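Local coordinates for SnoaL-like domain-containing protein (Agrobacterium tumefaciens str. C58, PDB 3DXO) that is of unknown function but belongs to the SnoaL-like family of the NTF2 clan and has been put forward as a putative isomerase, at residues Arg25-Tyr38 with Gly45-Ala57. Numbering follows the deposited sequence. Where two conformers were deposited one is given.
Sequences RHLVGQAWAENTRY and GEGQQGIAAMIEA
Ile-51 lies between Trp-32 and Tyr-38, and both of its branches meet the indole. CG2 sits over one face, 4.2 Å from the centroid of the five-membered ring, a CH-pi contact. Ile-51 CD1 comes 3.3 Å from Trp-32 NE1 and goes on to touch Thr-36 CG2 and Tyr-38 CB. Placing CG1 beside the backbone N (chi1 -76°) lets both branches serve at once.

Farther along helix 47-57, the selenomethionine Met-54 crosses Tyr-38 at about a right angle. Its CE lies 3.6 Å from the ring centroid, nearly on the normal, a CH-pi contact, whereas SE approaches obliquely as the Met-aromatic one. The bend at chi3 (70°) turns the methyl over the phenol face. Helix 3-17 touches Tyr-38 through Tyr-12 and Trp-16, and the Tyr-38 hydroxyl is hydrogen-bonded to Asp-40 OD2.

The polar grip comes from Gln-48, whose extended chain carries NE2 to Trp-32 O (2.9 Å, N-H...O 167°). The acceptor lies in the amide plane, but the donor stands above the carbonyl plane. Arg-108 adds a weak bond to Trp-32 O. Val-28 CG1 packs against Gln-48 O, and Val-28 CG2 faces Ala-52 CB and Ile-55 CD1 (both 4.4 Å), joining helix 25-31 to helix 47-57.

At the hairpin, Tyr-38 and Gly-45 form an antiparallel hydrogen-bonded pair, and Gly-47 N reaches Thr-36 O at 3.1 Å. Arg-37 NE and Glu-46 OE1 form a salt bridge of 3.5 Å on the sheet face that carries both side chains, by charge alone because the oxygen lies well out of the guanidinium plane. Thr-36 OG1 bonds Ile-109 O, tying strand 36-39 to the neighbouring strand 109-117. Helices packed over a curved mixed sheet, with a short hairpin leading into one of them, are characteristic of the NTF2-like cone fold.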
ATOM      1  N   ARG B  25      17.294  -3.877  18.046  1.00 25.88           N
ATOM      2  CA  ARG B  25      17.223  -2.433  18.324  1.00 26.55           C
ATOM      3  C   ARG B  25      18.194  -1.706  17.433  1.00 25.94           C
ATOM      4  O   ARG B  25      17.874  -0.695  16.820  1.00 27.21           O
ATOM      5  CB  ARG B  25      17.528  -2.092  19.767  1.00 26.51           C
ATOM      6  CG  ARG B  25      16.517  -2.613  20.689  1.00 27.22           C
ATOM      7  CD  ARG B  25      16.791  -2.153  22.103  1.00 28.20           C
ATOM      8  NE  ARG B  25      16.053  -3.046  22.977  1.00 28.89           N
ATOM      9  CZ  ARG B  25      16.571  -4.010  23.737  1.00 29.62           C
ATOM     10  NH1 ARG B  25      17.907  -4.199  23.876  1.00 29.95           N
ATOM     11  NH2 ARG B  25      15.723  -4.768  24.437  1.00 29.99           N
ATOM     12  N   HIS B  26      19.389  -2.251  17.354  1.00 25.18           N
ATOM     13  CA  HIS B  26      20.467  -1.737  16.495  0.50 24.14           C
ATOM     14  C   HIS B  26      19.999  -1.660  15.043  1.00 24.69           C
ATOM     15  O   HIS B  26      20.216  -0.699  14.358  1.00 24.51           O
ATOM     16  CB  HIS B  26      21.743  -2.618  16.627  0.50 22.47           C
ATOM     17  CG  HIS B  26      22.703  -2.502  15.474  0.50 21.59           C
ATOM     18  ND1 HIS B  26      23.556  -1.429  15.309  0.50 20.86           N
ATOM     19  CD2 HIS B  26      22.949  -3.340  14.438  0.50 20.59           C
ATOM     20  CE1 HIS B  26      24.264  -1.599  14.209  0.50 20.15           C
ATOM     21  NE2 HIS B  26      23.921  -2.753  13.666  0.50 19.89           N
ATOM     22  N   LEU B  27      19.344  -2.707  14.574  1.00 25.14           N
ATOM     23  CA  LEU B  27      18.878  -2.739  13.184  1.00 26.05           C
ATOM     24  C   LEU B  27      17.792  -1.681  12.911  1.00 26.43           C
ATOM     25  O   LEU B  27      17.865  -0.978  11.917  1.00 26.40           O
ATOM     26  CB  LEU B  27      18.337  -4.133  12.799  1.00 26.18           C
ATOM     27  CG  LEU B  27      19.273  -5.355  12.754  1.00 25.27           C
ATOM     28  CD1 LEU B  27      18.532  -6.662  12.440  1.00 23.42           C
ATOM     29  CD2 LEU B  27      20.393  -5.101  11.763  1.00 23.67           C
ATOM     30  N   VAL B  28      16.788  -1.596  13.792  1.00 27.15           N
ATOM     31  CA  VAL B  28      15.712  -0.591  13.706  1.00 26.60           C
ATOM     32  C   VAL B  28      16.344   0.809  13.851  1.00 27.42           C
ATOM     33  O   VAL B  28      16.012   1.730  13.097  1.00 27.91           O
ATOM     34  CB  VAL B  28      14.628  -0.800  14.793  1.00 26.13           C
ATOM     35  CG1 VAL B  28      13.677   0.411  14.882  1.00 25.62           C
ATOM     36  CG2 VAL B  28      13.878  -2.094  14.558  1.00 24.40           C
ATOM     37  N   GLY B  29      17.274   0.963  14.795  1.00 27.31           N
ATOM     38  CA  GLY B  29      18.009   2.211  14.932  1.00 27.18           C
ATOM     39  C   GLY B  29      18.576   2.642  13.581  1.00 27.36           C
ATOM     40  O   GLY B  29      18.393   3.779  13.185  1.00 28.25           O
ATOM     41  N   GLN B  30      19.205   1.736  12.840  1.00 27.33           N
ATOM     42  CA  GLN B  30      19.846   2.094  11.574  1.00 27.41           C
ATOM     43  C   GLN B  30      18.839   2.370  10.450  1.00 28.08           C
ATOM     44  O   GLN B  30      18.871   3.430   9.811  1.00 29.24           O
ATOM     45  CB  GLN B  30      20.825   1.000  11.128  1.00 27.79           C
ATOM     46  CG  GLN B  30      21.966   0.662  12.110  1.00 28.62           C
ATOM     47  CD  GLN B  30      22.993   1.780  12.300  1.00 29.73           C
ATOM     48  OE1 GLN B  30      23.477   1.988  13.415  1.00 31.44           O
ATOM     49  NE2 GLN B  30      23.334   2.494  11.223  1.00 29.84           N
ATOM     50  N   ALA B  31      17.925   1.431  10.230  1.00 27.76           N
ATOM     51  CA  ALA B  31      16.964   1.523   9.120  1.00 27.19           C
ATOM     52  C   ALA B  31      15.785   2.475   9.341  1.00 27.29           C
ATOM     53  O   ALA B  31      15.329   3.141   8.407  1.00 27.83           O
ATOM     54  CB  ALA B  31      16.426   0.123   8.769  1.00 26.56           C
ATOM     55  N   TRP B  32      15.257   2.527  10.556  1.00 26.87           N
ATOM     56  CA  TRP B  32      14.075   3.370  10.823  1.00 26.62           C
ATOM     57  C   TRP B  32      14.364   4.803  11.252  1.00 25.79           C
ATOM     58  O   TRP B  32      15.360   5.053  11.904  1.00 25.47           O
ATOM     59  CB  TRP B  32      13.217   2.727  11.909  1.00 27.21           C
ATOM     60  CG  TRP B  32      12.162   1.776  11.456  1.00 27.26           C
ATOM     61  CD1 TRP B  32      10.820   2.002  11.465  1.00 27.63           C
ATOM     62  CD2 TRP B  32      12.339   0.451  10.968  1.00 27.45           C
ATOM     63  NE1 TRP B  32      10.140   0.892  11.019  1.00 27.56           N
ATOM     64  CE2 TRP B  32      11.051  -0.076  10.704  1.00 27.23           C
ATOM     65  CE3 TRP B  32      13.453  -0.350  10.728  1.00 27.90           C
ATOM     66  CZ2 TRP B  32      10.853  -1.341  10.205  1.00 27.05           C
ATOM     67  CZ3 TRP B  32      13.244  -1.630  10.244  1.00 27.62           C
ATOM     68  CH2 TRP B  32      11.955  -2.106   9.985  1.00 27.47           C
ATOM     69  N   ALA B  33      13.461   5.721  10.903  1.00 25.36           N
ATOM     70  CA  ALA B  33      13.562   7.127  11.303  1.00 25.44           C
ATOM     71  C   ALA B  33      13.069   7.343  12.744  1.00 25.72           C
ATOM     72  O   ALA B  33      12.360   6.501  13.302  1.00 25.89           O
ATOM     73  CB  ALA B  33      12.778   7.998  10.364  1.00 24.76           C
ATOM     74  N   GLU B  34      13.466   8.463  13.346  1.00 25.83           N
ATOM     75  CA  GLU B  34      13.013   8.810  14.692  1.00 26.61           C
ATOM     76  C   GLU B  34      11.511   9.098  14.650  1.00 26.37           C
ATOM     77  O   GLU B  34      10.767   8.606  15.492  1.00 26.48           O
ATOM     78  CB  GLU B  34      13.833   9.961  15.301  1.00 26.60           C
ATOM     79  CG  GLU B  34      15.291   9.542  15.527  1.00 27.44           C
ATOM     80  CD  GLU B  34      16.144  10.510  16.359  1.00 27.99           C
ATOM     81  OE1 GLU B  34      15.786  11.696  16.546  1.00 28.32           O
ATOM     82  OE2 GLU B  34      17.209  10.054  16.832  1.00 29.29           O
ATOM     83  N   ASN B  35      11.067   9.877  13.668  1.00 26.57           N
ATOM     84  CA  ASN B  35       9.648  10.110  13.455  1.00 27.06           C
ATOM     85  C   ASN B  35       9.217   9.041  12.494  1.00 27.85           C
ATOM     86  O   ASN B  35       9.303   9.262  11.286  1.00 29.53           O
ATOM     87  CB  ASN B  35       9.388  11.451  12.797  1.00 27.30           C
ATOM     88  CG  ASN B  35       9.720  12.610  13.690  1.00 28.42           C
ATOM     89  OD1 ASN B  35      10.471  12.476  14.652  1.00 28.85           O
ATOM     90  ND2 ASN B  35       9.175  13.780  13.363  1.00 29.58           N
ATOM     91  N   THR B  36       8.809   7.880  12.998  1.00 27.28           N
ATOM     92  CA  THR B  36       8.388   6.779  12.145  1.00 27.41           C
ATOM     93  C   THR B  36       7.108   6.204  12.717  1.00 28.23           C
ATOM     94  O   THR B  36       6.839   6.353  13.917  1.00 28.87           O
ATOM     95  CB  THR B  36       9.466   5.673  12.002  1.00 27.57           C
ATOM     96  OG1 THR B  36       9.065   4.743  10.987  1.00 27.45           O
ATOM     97  CG2 THR B  36       9.700   4.926  13.318  1.00 27.74           C
ATOM     98  N   ARG B  37       6.331   5.532  11.867  1.00 28.43           N
ATOM     99  CA  ARG B  37       5.009   5.048  12.241  1.00 28.54           C
ATOM    100  C   ARG B  37       4.716   3.734  11.522  1.00 27.87           C
ATOM    101  O   ARG B  37       5.015   3.583  10.332  1.00 28.73           O
ATOM    102  CB  ARG B  37       4.003   6.092  11.764  1.00 30.01           C
ATOM    103  CG  ARG B  37       2.688   6.184  12.472  1.00 31.92           C
ATOM    104  CD  ARG B  37       2.669   7.339  13.443  1.00 35.34           C
ATOM    105  NE  ARG B  37       1.304   7.856  13.529  1.00 37.29           N
ATOM    106  CZ  ARG B  37       0.322   7.315  14.259  1.00 38.57           C
ATOM    107  NH1 ARG B  37       0.543   6.211  15.000  1.00 39.42           N
ATOM    108  NH2 ARG B  37      -0.892   7.886  14.248  1.00 38.13           N
ATOM    109  N   TYR B  38       4.106   2.800  12.232  1.00 26.80           N
ATOM    110  CA  TYR B  38       3.729   1.509  11.673  1.00 26.33           C
ATOM    111  C   TYR B  38       2.271   1.187  12.018  1.00 25.81           C
ATOM    112  O   TYR B  38       1.798   1.465  13.110  1.00 25.10           O
ATOM    113  CB  TYR B  38       4.652   0.412  12.239  1.00 26.92           C
ATOM    114  CG  TYR B  38       4.328  -0.990  11.796  1.00 26.66           C
ATOM    115  CD1 TYR B  38       3.257  -1.686  12.351  1.00 27.45           C
ATOM    116  CD2 TYR B  38       5.091  -1.628  10.848  1.00 26.74           C
ATOM    117  CE1 TYR B  38       2.941  -2.983  11.952  1.00 27.39           C
ATOM    118  CE2 TYR B  38       4.800  -2.917  10.445  1.00 27.13           C
ATOM    119  CZ  TYR B  38       3.717  -3.595  11.000  1.00 27.41           C
ATOM    120  OH  TYR B  38       3.395  -4.878  10.596  1.00 27.62           O
ATOM    121  N   GLY B  45       2.625   1.076  15.986  1.00 27.34           N
ATOM    122  CA  GLY B  45       3.733   1.533  16.818  1.00 26.97           C
ATOM    123  C   GLY B  45       4.280   2.840  16.302  1.00 26.83           C
ATOM    124  O   GLY B  45       3.986   3.209  15.168  1.00 26.03           O
ATOM    125  N   GLU B  46       5.026   3.569  17.135  1.00 27.02           N
ATOM    126  CA  GLU B  46       5.721   4.750  16.634  1.00 27.68           C
ATOM    127  C   GLU B  46       7.039   4.964  17.347  1.00 27.54           C
ATOM    128  O   GLU B  46       7.146   4.692  18.532  1.00 28.12           O
ATOM    129  CB  GLU B  46       4.846   6.001  16.609  1.00 27.98           C
ATOM    130  CG  GLU B  46       4.773   6.931  17.829  1.00 28.54           C
ATOM    131  CD  GLU B  46       3.886   8.200  17.510  1.00 29.50           C
ATOM    132  OE1 GLU B  46       3.379   8.325  16.347  1.00 30.10           O
ATOM    133  OE2 GLU B  46       3.675   9.067  18.411  1.00 30.28           O
ATOM    134  N   GLY B  47       8.041   5.426  16.594  1.00 27.07           N
ATOM    135  CA  GLY B  47       9.391   5.633  17.099  1.00 26.42           C
ATOM    136  C   GLY B  47      10.215   4.366  16.948  1.00 26.47           C
ATOM    137  O   GLY B  47       9.688   3.254  16.808  1.00 26.72           O
ATOM    138  N   GLN B  48      11.522   4.532  16.953  1.00 26.61           N
ATOM    139  CA  GLN B  48      12.430   3.414  16.857  1.00 26.79           C
ATOM    140  C   GLN B  48      12.200   2.441  17.997  1.00 27.57           C
ATOM    141  O   GLN B  48      12.084   1.219  17.780  1.00 27.76           O
ATOM    142  CB  GLN B  48      13.856   3.926  16.881  1.00 26.48           C
ATOM    143  CG  GLN B  48      14.224   4.653  15.605  1.00 26.34           C
ATOM    144  CD  GLN B  48      15.475   5.455  15.758  1.00 26.01           C
ATOM    145  OE1 GLN B  48      15.897   5.743  16.861  1.00 26.25           O
ATOM    146  NE2 GLN B  48      16.060   5.848  14.656  1.00 25.76           N
ATOM    147  N   GLN B  49      12.118   2.990  19.211  1.00 27.93           N
ATOM    148  CA  GLN B  49      11.895   2.184  20.421  1.00 27.96           C
ATOM    149  C   GLN B  49      10.626   1.360  20.251  1.00 27.47           C
ATOM    150  O   GLN B  49      10.682   0.135  20.274  1.00 27.77           O
ATOM    151  CB  GLN B  49      11.722   3.065  21.663  1.00 28.67           C
ATOM    152  CG  GLN B  49      12.891   3.954  22.023  1.00 30.32           C
ATOM    153  CD  GLN B  49      14.037   3.207  22.719  1.00 32.17           C
ATOM    154  OE1 GLN B  49      14.266   2.005  22.477  1.00 33.99           O
ATOM    155  NE2 GLN B  49      14.782   3.930  23.574  1.00 32.15           N
ATOM    156  N   GLY B  50       9.504   2.050  20.034  1.00 26.79           N
ATOM    157  CA  GLY B  50       8.185   1.439  19.911  1.00 26.57           C
ATOM    158  C   GLY B  50       8.074   0.328  18.894  1.00 27.04           C
ATOM    159  O   GLY B  50       7.448  -0.703  19.165  1.00 27.45           O
ATOM    160  N   ILE B  51       8.670   0.544  17.721  1.00 26.93           N
ATOM    161  CA  ILE B  51       8.653  -0.459  16.673  1.00 26.82           C
ATOM    162  C   ILE B  51       9.501  -1.657  17.081  1.00 27.21           C
ATOM    163  O   ILE B  51       9.090  -2.807  16.897  1.00 27.70           O
ATOM    164  CB  ILE B  51       9.056   0.136  15.335  1.00 26.70           C
ATOM    165  CG1 ILE B  51       7.849   0.935  14.819  1.00 27.29           C
ATOM    166  CG2 ILE B  51       9.414  -0.951  14.388  1.00 25.47           C
ATOM    167  CD1 ILE B  51       8.069   1.651  13.536  1.00 28.18           C
ATOM    168  N   ALA B  52      10.666  -1.398  17.669  1.00 27.25           N
ATOM    169  CA  ALA B  52      11.502  -2.494  18.203  1.00 26.61           C
ATOM    170  C   ALA B  52      10.686  -3.315  19.240  1.00 25.88           C
ATOM    171  O   ALA B  52      10.669  -4.555  19.185  1.00 25.19           O
ATOM    172  CB  ALA B  52      12.807  -1.949  18.821  1.00 25.23           C
ATOM    173  N   ALA B  53       9.988  -2.616  20.140  1.00 24.99           N
ATOM    174  CA  ALA B  53       9.167  -3.272  21.173  1.00 25.17           C
ATOM    175  C   ALA B  53       8.033  -4.074  20.506  1.00 25.32           C
ATOM    176  O   ALA B  53       7.850  -5.263  20.777  1.00 25.44           O
ATOM    177  CB  ALA B  53       8.628  -2.264  22.175  1.00 22.55           C
HETATM  178  N   MSE B  54       7.318  -3.431  19.587  1.00 25.27           N
HETATM  179  CA  MSE B  54       6.240  -4.083  18.842  1.00 24.85           C
HETATM  180  C   MSE B  54       6.691  -5.395  18.189  1.00 25.42           C
HETATM  181  O   MSE B  54       6.044  -6.416  18.365  1.00 25.61           O
HETATM  182  CB  MSE B  54       5.720  -3.133  17.772  1.00 24.45           C
HETATM  183  CG  MSE B  54       4.437  -3.523  17.119  1.00 23.15           C
HETATM  184 SE   MSE B  54       4.183  -2.410  15.575  0.75 21.29          SE
HETATM  185  CE  MSE B  54       5.539  -3.126  14.509  1.00 19.72           C
ATOM    186  N   ILE B  55       7.802  -5.362  17.459  1.00 25.65           N
ATOM    187  CA  ILE B  55       8.304  -6.556  16.788  1.00 26.14           C
ATOM    188  C   ILE B  55       8.625  -7.649  17.800  1.00 26.42           C
ATOM    189  O   ILE B  55       8.324  -8.801  17.600  1.00 27.47           O
ATOM    190  CB  ILE B  55       9.561  -6.259  15.940  1.00 26.47           C
ATOM    191  CG1 ILE B  55       9.213  -5.299  14.788  1.00 26.49           C
ATOM    192  CG2 ILE B  55      10.152  -7.586  15.381  1.00 26.31           C
ATOM    193  CD1 ILE B  55      10.395  -4.671  14.082  1.00 25.94           C
ATOM    194  N   GLU B  56       9.236  -7.278  18.906  1.00 27.16           N
ATOM    195  CA  GLU B  56       9.536  -8.239  19.937  1.00 26.54           C
ATOM    196  C   GLU B  56       8.277  -8.870  20.518  1.00 26.52           C
ATOM    197  O   GLU B  56       8.267 -10.078  20.757  1.00 27.81           O
ATOM    198  CB  GLU B  56      10.300  -7.594  21.058  1.00 26.48           C
ATOM    199  CG  GLU B  56      10.600  -8.587  22.176  1.00 27.55           C
ATOM    200  CD  GLU B  56      11.534  -8.016  23.210  1.00 27.31           C
ATOM    201  OE1 GLU B  56      12.434  -7.255  22.840  1.00 28.81           O
ATOM    202  OE2 GLU B  56      11.391  -8.312  24.388  1.00 27.55           O
ATOM    203  N   ALA B  57       7.242  -8.067  20.785  1.00 25.49           N
ATOM    204  CA  ALA B  57       5.977  -8.588  21.319  1.00 24.60           C
ATOM    205  C   ALA B  57       5.353  -9.566  20.312  1.00 25.02           C
ATOM    206  O   ALA B  57       4.881 -10.631  20.694  1.00 25.07           O
ATOM    207  CB  ALA B  57       5.015  -7.455  21.659  1.00 22.96           C
TER